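Long-range contact in ferredoxin (Rhodopseudomonas palustris, PDB 4LTU), which carries a [2Fe-2S] cluster and probably transfers electrons between redox partners, as other ferredoxins of the adrenodoxin/putidaredoxin family do: residues F6-D17 with A28-I36. Sequence-based numbering, arbitrary orientation.
Sequences FIHPDGRSEIVD and ALNHGIDSI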
loop_
_atom_site.group_PDB
_atom_site.type_symbol
_atom_site.label_atom_id
_atom_site.label_comp_id
_atom_site.label_asym_id
_atom_site.label_seq_id
_atom_site.Cartn_x
_atom_site.Cartn_y
_atom_site.Cartn_z
ATOM N N PHE A 6 9.344 1.506 -0.184
ATOM C CA PHE A 6 8.490 1.905 0.938
ATOM C C PHE A 6 9.159 2.996 1.786
ATOM O O PHE A 6 10.348 2.880 2.109
ATOM C CB PHE A 6 8.172 0.722 1.856
ATOM C CG PHE A 6 7.043 -0.169 1.373
ATOM C CD1 PHE A 6 5.719 0.088 1.747
ATOM C CD2 PHE A 6 7.311 -1.289 0.591
ATOM C CE1 PHE A 6 4.669 -0.756 1.321
ATOM C CE2 PHE A 6 6.274 -2.133 0.156
ATOM C CZ PHE A 6 4.955 -1.870 0.521
ATOM N N ILE A 7 8.397 4.028 2.164
ATOM C CA ILE A 7 8.920 5.098 3.036
ATOM C C ILE A 7 8.156 5.211 4.358
ATOM O O ILE A 7 6.940 5.376 4.371
ATOM C CB ILE A 7 8.957 6.457 2.300
ATOM C CG1 ILE A 7 9.991 6.398 1.184
ATOM C CG2 ILE A 7 9.227 7.631 3.277
ATOM C CD1 ILE A 7 9.548 7.091 -0.055
ATOM N N HIS A 8 8.891 5.097 5.457
ATOM C CA HIS A 8 8.347 5.198 6.818
ATOM C C HIS A 8 8.038 6.638 7.170
ATOM O O HIS A 8 8.586 7.560 6.549
ATOM C CB HIS A 8 9.311 4.567 7.833
ATOM C CG HIS A 8 9.483 3.088 7.637
ATOM N ND1 HIS A 8 10.323 2.560 6.680
ATOM C CD2 HIS A 8 8.877 2.030 8.232
ATOM C CE1 HIS A 8 10.235 1.242 6.701
ATOM N NE2 HIS A 8 9.375 0.893 7.640
ATOM N N PRO A 9 7.139 6.852 8.136
ATOM C CA PRO A 9 6.836 8.199 8.624
ATOM C C PRO A 9 8.098 9.053 8.803
ATOM O O PRO A 9 8.084 10.267 8.490
ATOM C CB PRO A 9 6.184 7.946 9.998
ATOM C CG PRO A 9 6.089 6.467 10.159
ATOM C CD PRO A 9 6.326 5.831 8.824
ATOM N N ASP A 10 9.178 8.423 9.281
ATOM C CA ASP A 10 10.424 9.151 9.573
ATOM C C ASP A 10 11.209 9.549 8.329
ATOM O O ASP A 10 12.082 10.413 8.405
ATOM C CB ASP A 10 11.313 8.407 10.603
ATOM C CG ASP A 10 11.634 6.966 10.210
ATOM O OD1 ASP A 10 12.139 6.242 11.087
ATOM O OD2 ASP A 10 11.419 6.538 9.055
ATOM N N GLY A 11 10.912 8.916 7.195
ATOM C CA GLY A 11 11.469 9.325 5.900
ATOM C C GLY A 11 12.483 8.336 5.390
ATOM O O GLY A 11 13.068 8.517 4.319
ATOM N N ARG A 12 12.704 7.273 6.158
ATOM C CA ARG A 12 13.685 6.303 5.758
ATOM C C ARG A 12 13.065 5.308 4.784
ATOM O O ARG A 12 11.838 5.130 4.761
ATOM C CB ARG A 12 14.329 5.636 6.967
ATOM C CG ARG A 12 13.493 4.575 7.613
ATOM C CD ARG A 12 14.018 4.324 9.017
ATOM N NE ARG A 12 13.001 3.694 9.852
ATOM C CZ ARG A 12 12.693 2.411 9.794
ATOM N NH1 ARG A 12 13.312 1.630 8.910
ATOM N NH2 ARG A 12 11.770 1.916 10.608
ATOM N N SER A 13 13.909 4.690 3.963
ATOM C CA SER A 13 13.404 3.839 2.910
ATOM C C SER A 13 13.861 2.400 3.011
ATOM O O SER A 13 14.852 2.051 3.709
ATOM C CB SER A 13 13.676 4.412 1.512
ATOM O OG SER A 13 15.024 4.831 1.354
ATOM N N GLU A 14 13.072 1.573 2.341
ATOM C CA GLU A 14 13.275 0.139 2.251
ATOM C C GLU A 14 12.873 -0.261 0.836
ATOM O O GLU A 14 11.791 0.102 0.368
ATOM C CB GLU A 14 12.368 -0.598 3.240
ATOM C CG GLU A 14 12.782 -0.446 4.659
ATOM C CD GLU A 14 12.112 -1.439 5.589
ATOM O OE1 GLU A 14 11.707 -1.027 6.696
ATOM O OE2 GLU A 14 12.027 -2.638 5.248
ATOM N N ILE A 15 13.744 -0.998 0.162
ATOM C CA ILE A 15 13.375 -1.563 -1.117
ATOM C C ILE A 15 13.075 -3.035 -0.973
ATOM O O ILE A 15 13.902 -3.818 -0.489
ATOM C CB ILE A 15 14.400 -1.271 -2.209
ATOM C CG1 ILE A 15 14.400 0.243 -2.488
ATOM C CG2 ILE A 15 14.100 -2.119 -3.460
ATOM C CD1 ILE A 15 14.564 0.615 -3.939
ATOM N N VAL A 16 11.857 -3.397 -1.367
ATOM C CA VAL A 16 11.405 -4.785 -1.242
ATOM C C VAL A 16 11.192 -5.378 -2.611
ATOM O O VAL A 16 10.612 -4.749 -3.503
ATOM C CB VAL A 16 10.112 -4.926 -0.359
ATOM C CG1 VAL A 16 10.183 -4.024 0.894
ATOM C CG2 VAL A 16 8.865 -4.627 -1.138
ATOM N N ASP A 17 11.663 -6.598 -2.787
ATOM C CA ASP A 17 11.330 -7.349 -3.985
ATOM C C ASP A 17 9.849 -7.720 -3.996
ATOM O O ASP A 17 9.204 -7.870 -2.950
ATOM C CB ASP A 17 12.202 -8.590 -4.070
ATOM C CG ASP A 17 13.678 -8.257 -3.922
ATOM O OD1 ASP A 17 14.409 -8.407 -4.910
ATOM O OD2 ASP A 17 14.104 -7.822 -2.823
ATOM N N ALA A 28 5.466 -6.332 1.189
ATOM C CA ALA A 28 5.863 -5.784 2.495
ATOM C C ALA A 28 6.113 -6.849 3.585
ATOM O O ALA A 28 7.187 -6.896 4.212
ATOM C CB ALA A 28 4.813 -4.807 2.974
ATOM N N LEU A 29 5.115 -7.702 3.798
ATOM C CA LEU A 29 5.093 -8.613 4.945
ATOM C C LEU A 29 6.117 -9.712 4.822
ATOM O O LEU A 29 6.574 -10.256 5.814
ATOM C CB LEU A 29 3.701 -9.224 5.094
ATOM C CG LEU A 29 2.621 -8.207 5.446
ATOM C CD1 LEU A 29 1.290 -8.930 5.410
ATOM C CD2 LEU A 29 2.909 -7.641 6.829
ATOM N N ASN A 30 6.470 -10.018 3.579
ATOM C CA ASN A 30 7.382 -11.093 3.260
ATOM C C ASN A 30 8.850 -10.629 3.152
ATOM O O ASN A 30 9.766 -11.423 2.901
ATOM C CB ASN A 30 6.850 -11.803 2.016
ATOM C CG ASN A 30 5.747 -12.805 2.373
ATOM O OD1 ASN A 30 6.028 -13.819 2.995
ATOM N ND2 ASN A 30 4.496 -12.498 2.041
ATOM N N HIS A 31 9.062 -9.330 3.365
ATOM C CA HIS A 31 10.394 -8.773 3.364
ATOM C C HIS A 31 10.491 -7.750 4.479
ATOM O O HIS A 31 10.917 -6.638 4.229
ATOM C CB HIS A 31 10.722 -8.087 2.014
ATOM C CG HIS A 31 10.530 -8.949 0.814
ATOM N ND1 HIS A 31 9.294 -9.149 0.234
ATOM C CD2 HIS A 31 11.416 -9.660 0.071
ATOM C CE1 HIS A 31 9.428 -9.937 -0.824
ATOM N NE2 HIS A 31 10.703 -10.263 -0.942
ATOM N N GLY A 32 10.043 -8.107 5.684
ATOM C CA GLY A 32 10.341 -7.355 6.904
ATOM C C GLY A 32 9.655 -6.061 7.327
ATOM O O GLY A 32 10.071 -5.459 8.333
ATOM N N ILE A 33 8.625 -5.633 6.597
ATOM C CA ILE A 33 7.887 -4.381 6.904
ATOM C C ILE A 33 6.669 -4.599 7.823
ATOM O O ILE A 33 5.512 -4.672 7.371
ATOM C CB ILE A 33 7.569 -3.561 5.603
ATOM C CG1 ILE A 33 8.823 -2.782 5.176
ATOM C CG2 ILE A 33 6.443 -2.551 5.809
ATOM C CD1 ILE A 33 8.961 -2.545 3.707
ATOM N N ASP A 34 6.964 -4.652 9.124
ATOM C CA ASP A 34 6.009 -4.955 10.199
ATOM C C ASP A 34 4.860 -3.966 10.406
ATOM O O ASP A 34 3.757 -4.359 10.818
ATOM C CB ASP A 34 6.773 -5.150 11.532
ATOM C CG ASP A 34 7.490 -6.507 11.613
ATOM O OD1 ASP A 34 7.024 -7.476 10.976
ATOM O OD2 ASP A 34 8.518 -6.610 12.324
ATOM N N SER A 35 5.101 -2.688 10.123
ATOM C CA SER A 35 4.097 -1.651 10.380
ATOM C C SER A 35 2.720 -1.865 9.727
ATOM O O SER A 35 1.701 -1.339 10.224
ATOM C CB SER A 35 4.642 -0.296 9.952
ATOM O OG SER A 35 5.128 -0.372 8.629
ATOM N N ILE A 36 2.700 -2.575 8.596
ATOM C CA ILE A 36 1.470 -2.851 7.858
ATOM C C ILE A 36 0.728 -3.970 8.565
ATOM O O ILE A 36 1.095 -5.139 8.455
ATOM C CB ILE A 36 1.761 -3.241 6.397
ATOM C CG1 ILE A 36 2.107 -1.983 5.582
ATOM C CG2 ILE A 36 0.574 -4.078 5.790
ATOM C CD1 ILE A 36 2.493 -2.255 4.108
HETATM O O HOH W 1 8.307 -1.400 9.972
#
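F6, on the strand next to the sheet edge, touches three apolar groups of A28-I36 obliquely, each with a different atom of its ring: CD2 lies 3.7 Å from I33 CD1, CZ 3.8 Å from A28 CB, and CE1 meets I36 CD1. With CG anti to the carbonyl carbon (chi1 -82°), the ring reaches in between the end of helix 24-29 and the loop after it; V16 CG2 lies in plane at its edge. Through I36 this hydrophobic layer comes to within about 6 Å, side chain to cluster, of the [2Fe-2S] centre. H8 turns its ring toward I33 CG1 and S35 OG, and a water joins H8 NE2 to S35 N by two weak bonds. The R12 guanidinium lies offset over one face of the H8 imidazole, NH2 toward the rim, while its NE gives a bond of 3.0 Å to D10 OD1, held in the guanidinium plane and taken on the syn lone pair. E14 and I33 extend toward each other, and the carboxylate end of E14 rests against aliphatic carbon, OE2 lying 3.2 Å from I33 CG1. V16 meets I33 roughly perpendicular, its CG1 3.4 Å from I33 CD1; I33 CD1 thus touches F6, E14 and V16 alike. At the far end the carbonyl of D17 sits over one face of the H31 ring, with O 3.0 Å from CE1, too poorly angled to bond the ring nitrogens; H31 ND1 is instead hydrogen-bonded to A27 O. A28 O accepts from both H31 N and I33 N, which ties the chain after the helix back to its last turn. With no direct hydrogen bond and a weak water link across it, the joint between hairpin and helix-loop in this ferredoxin fold depends mainly on the fit of F6, V16, A28, I33 and I36, polar groups lying at its margins.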